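Local coordinates for adenosylmethionine-8-amino-7-oxononanoate aminotransferase (Methanocaldococcus jannaschii, PDB 6ZHK), which probably transfers the amino group of S-adenosyl-L-methionine to 8-amino-7-oxononanoate during biotin synthesis, as a pyridoxal-phosphate-dependent class-III aminotransferase, at residues C213-E222 against Y250-N261. Residues are numbered along the deposited sequence; the frame is centred on the assembly and turned at random.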
# COMPACT_ATOMS: atom_id res chain seq x y z
N CYS A 213 9.25 -33.65 -2.53
CA CYS A 213 8.60 -32.36 -2.74
C CYS A 213 9.51 -31.39 -3.50
O CYS A 213 9.03 -30.67 -4.37
CB CYS A 213 8.07 -31.77 -1.43
SG CYS A 213 6.41 -32.35 -0.98
N LEU A 214 10.83 -31.37 -3.21
CA LEU A 214 11.72 -30.53 -4.00
C LEU A 214 11.69 -30.97 -5.48
O LEU A 214 11.51 -30.13 -6.38
CB LEU A 214 13.14 -30.59 -3.42
CG LEU A 214 14.17 -29.80 -4.21
CD1 LEU A 214 13.71 -28.35 -4.49
CD2 LEU A 214 15.54 -29.87 -3.50
N ASN A 215 11.83 -32.28 -5.72
CA ASN A 215 11.80 -32.83 -7.07
C ASN A 215 10.50 -32.45 -7.78
O ASN A 215 10.50 -32.19 -8.97
CB ASN A 215 12.07 -34.35 -7.10
CG ASN A 215 13.54 -34.75 -7.08
OD1 ASN A 215 14.41 -34.00 -7.56
ND2 ASN A 215 13.81 -35.93 -6.51
N GLU A 216 9.38 -32.43 -7.06
CA GLU A 216 8.11 -32.08 -7.66
C GLU A 216 8.19 -30.65 -8.21
O GLU A 216 7.76 -30.42 -9.35
CB GLU A 216 6.98 -32.23 -6.63
CG GLU A 216 5.72 -31.51 -7.08
CD GLU A 216 4.77 -30.95 -6.03
OE1 GLU A 216 5.09 -30.98 -4.80
OE2 GLU A 216 3.68 -30.52 -6.45
N MET A 217 8.75 -29.72 -7.40
CA MET A 217 8.85 -28.31 -7.75
C MET A 217 9.84 -28.10 -8.90
O MET A 217 9.63 -27.30 -9.82
CB MET A 217 9.28 -27.48 -6.52
CG MET A 217 9.66 -26.06 -6.89
SD MET A 217 8.22 -25.14 -7.56
CE MET A 217 7.57 -24.38 -6.06
N ILE A 218 10.98 -28.80 -8.85
CA ILE A 218 11.97 -28.64 -9.89
C ILE A 218 11.36 -29.10 -11.21
O ILE A 218 11.54 -28.44 -12.24
CB ILE A 218 13.24 -29.45 -9.55
CG1 ILE A 218 13.93 -28.81 -8.34
CG2 ILE A 218 14.12 -29.45 -10.79
CD1 ILE A 218 15.16 -29.61 -7.78
N SER A 219 10.64 -30.23 -11.17
CA SER A 219 9.98 -30.79 -12.34
C SER A 219 8.99 -29.78 -12.92
O SER A 219 8.87 -29.69 -14.14
CB SER A 219 9.25 -32.11 -12.00
OG SER A 219 10.24 -33.08 -11.67
N LEU A 220 8.23 -29.11 -12.06
CA LEU A 220 7.28 -28.12 -12.57
C LEU A 220 8.03 -26.95 -13.23
O LEU A 220 7.61 -26.49 -14.28
CB LEU A 220 6.48 -27.65 -11.37
CG LEU A 220 5.06 -27.15 -11.57
CD1 LEU A 220 4.13 -28.30 -11.95
CD2 LEU A 220 4.60 -26.56 -10.25
N ILE A 221 9.14 -26.46 -12.62
CA ILE A 221 9.96 -25.42 -13.23
C ILE A 221 10.47 -25.87 -14.60
O ILE A 221 10.39 -25.14 -15.59
CB ILE A 221 11.08 -24.95 -12.27
CG1 ILE A 221 10.45 -24.30 -11.04
CG2 ILE A 221 12.06 -24.01 -13.01
CD1 ILE A 221 11.42 -24.08 -9.86
N GLU A 222 10.99 -27.11 -14.66
CA GLU A 222 11.51 -27.61 -15.92
C GLU A 222 10.38 -27.71 -16.96
O GLU A 222 10.59 -27.38 -18.12
CB GLU A 222 12.14 -28.99 -15.71
CG GLU A 222 13.39 -28.93 -14.86
CD GLU A 222 13.92 -30.27 -14.41
OE1 GLU A 222 13.10 -31.23 -14.30
OE2 GLU A 222 15.14 -30.34 -14.15
N TYR A 250 15.61 -26.55 0.44
CA TYR A 250 14.51 -26.44 -0.50
C TYR A 250 14.68 -25.20 -1.38
O TYR A 250 14.64 -25.30 -2.61
CB TYR A 250 13.15 -26.54 0.19
CG TYR A 250 12.00 -26.46 -0.79
CD1 TYR A 250 11.45 -25.23 -1.15
CD2 TYR A 250 11.38 -27.61 -1.26
CE1 TYR A 250 10.35 -25.15 -1.98
CE2 TYR A 250 10.27 -27.55 -2.10
CZ TYR A 250 9.75 -26.31 -2.45
OH TYR A 250 8.68 -26.21 -3.29
N ILE A 251 14.83 -24.03 -0.73
CA ILE A 251 14.98 -22.77 -1.42
C ILE A 251 16.21 -22.80 -2.32
O ILE A 251 16.18 -22.34 -3.47
CB ILE A 251 15.05 -21.57 -0.43
CG1 ILE A 251 13.88 -21.53 0.56
CG2 ILE A 251 15.23 -20.27 -1.22
CD1 ILE A 251 12.73 -20.70 0.10
N GLU A 252 17.32 -23.38 -1.81
CA GLU A 252 18.53 -23.48 -2.62
C GLU A 252 18.28 -24.30 -3.89
O GLU A 252 18.76 -23.91 -4.92
CB GLU A 252 19.70 -24.09 -1.83
CG GLU A 252 20.11 -23.25 -0.63
CD GLU A 252 19.46 -23.55 0.72
OE1 GLU A 252 18.27 -23.94 0.80
OE2 GLU A 252 20.15 -23.37 1.72
N GLY A 253 17.60 -25.43 -3.81
CA GLY A 253 17.37 -26.24 -5.00
C GLY A 253 16.42 -25.54 -5.97
O GLY A 253 16.58 -25.61 -7.20
N VAL A 254 15.42 -24.82 -5.44
CA VAL A 254 14.53 -24.08 -6.34
C VAL A 254 15.32 -22.97 -7.04
O VAL A 254 15.25 -22.79 -8.25
CB VAL A 254 13.32 -23.51 -5.58
CG1 VAL A 254 12.57 -22.50 -6.44
CG2 VAL A 254 12.39 -24.60 -5.05
N ALA A 255 16.08 -22.20 -6.29
CA ALA A 255 16.89 -21.16 -6.90
C ALA A 255 17.80 -21.73 -7.98
O ALA A 255 18.00 -21.11 -9.02
CB ALA A 255 17.68 -20.45 -5.81
N LYS A 256 18.39 -22.90 -7.73
CA LYS A 256 19.33 -23.42 -8.72
C LYS A 256 18.53 -23.79 -9.96
O LYS A 256 18.97 -23.53 -11.08
CB LYS A 256 20.03 -24.65 -8.13
CG LYS A 256 20.91 -25.47 -9.08
CD LYS A 256 21.58 -26.57 -8.25
CE LYS A 256 22.78 -27.28 -8.86
NZ LYS A 256 22.36 -28.23 -9.91
N ALA A 257 17.34 -24.37 -9.77
CA ALA A 257 16.48 -24.74 -10.88
C ALA A 257 16.04 -23.50 -11.66
O ALA A 257 16.01 -23.55 -12.90
CB ALA A 257 15.30 -25.53 -10.36
N CYS A 258 15.72 -22.40 -10.96
CA CYS A 258 15.41 -21.15 -11.66
C CYS A 258 16.59 -20.65 -12.50
O CYS A 258 16.45 -20.25 -13.66
CB CYS A 258 14.97 -20.07 -10.68
SG CYS A 258 13.38 -20.45 -9.91
N LYS A 259 17.80 -20.73 -11.95
CA LYS A 259 18.99 -20.33 -12.69
C LYS A 259 19.17 -21.20 -13.93
O LYS A 259 19.41 -20.66 -15.02
CB LYS A 259 20.22 -20.36 -11.77
CG LYS A 259 21.48 -19.67 -12.30
CD LYS A 259 22.65 -19.71 -11.30
CE LYS A 259 23.95 -19.13 -11.84
NZ LYS A 259 23.80 -17.69 -12.19
N GLU A 260 19.03 -22.52 -13.77
CA GLU A 260 19.32 -23.46 -14.86
C GLU A 260 18.26 -23.38 -15.94
O GLU A 260 18.55 -23.75 -17.08
CB GLU A 260 19.48 -24.90 -14.36
CG GLU A 260 20.81 -25.07 -13.67
CD GLU A 260 21.07 -26.43 -13.06
OE1 GLU A 260 20.12 -27.24 -13.03
OE2 GLU A 260 22.23 -26.66 -12.61
N ASN A 261 17.07 -22.85 -15.61
CA ASN A 261 15.97 -22.86 -16.56
C ASN A 261 15.53 -21.45 -16.95
O ASN A 261 14.48 -21.31 -17.57
CB ASN A 261 14.74 -23.63 -16.03
CG ASN A 261 14.95 -25.12 -15.87
OD1 ASN A 261 15.29 -25.65 -14.78
ND2 ASN A 261 14.68 -25.85 -16.93
O HOH W 1 7.07 -28.59 -3.66
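I221 fits as a knob into the hole formed by V254, A257, C258 and N261. Its two branches divide the work: CD1 lies 3.9 Å from V254 CG1 and also meets C258 SG, whereas CG2 turns to A257 O and N261 CB. One turn earlier, M217 CG packs 3.6 Å from V254 CG2. M217 crosses the Y250 side chain at about a right angle, and its bends at chi2 and chi3 bring CE to 3.5 Å from Y250 OH. The Y250 ring, with CG anti to its own backbone N (chi1 -179°), reaches over to the first turn of 213-222, where CE2 is 3.8 Å from L214 CA. No direct hydrogen bond joins the helices; instead a water at the ring edge, in its plane, bridges Y250 OH and C213 O, 2.9 Å from each. G253, lacking a side chain, lets the ends of L214 and I218 lie against its backbone (L214 CD1 to G253 C, 4.2 Å), and A257 offers only CB, 4.1 Å from I218 CG1. The segment axes, 17° from parallel, come within 9.7 Å at their closest. This is structural packing away from the annotated sites, on the seven-stranded mixed sheet of the fold type I large domain. Helix 250-261 makes the beta-alpha-beta crossover between parallel strands 228-234 and 265-268. M217 touches strand 147-151, V254 and C258 rest on 228-234, I221 and Y250 reach both, and helix 286-291 packs against I251 and A255.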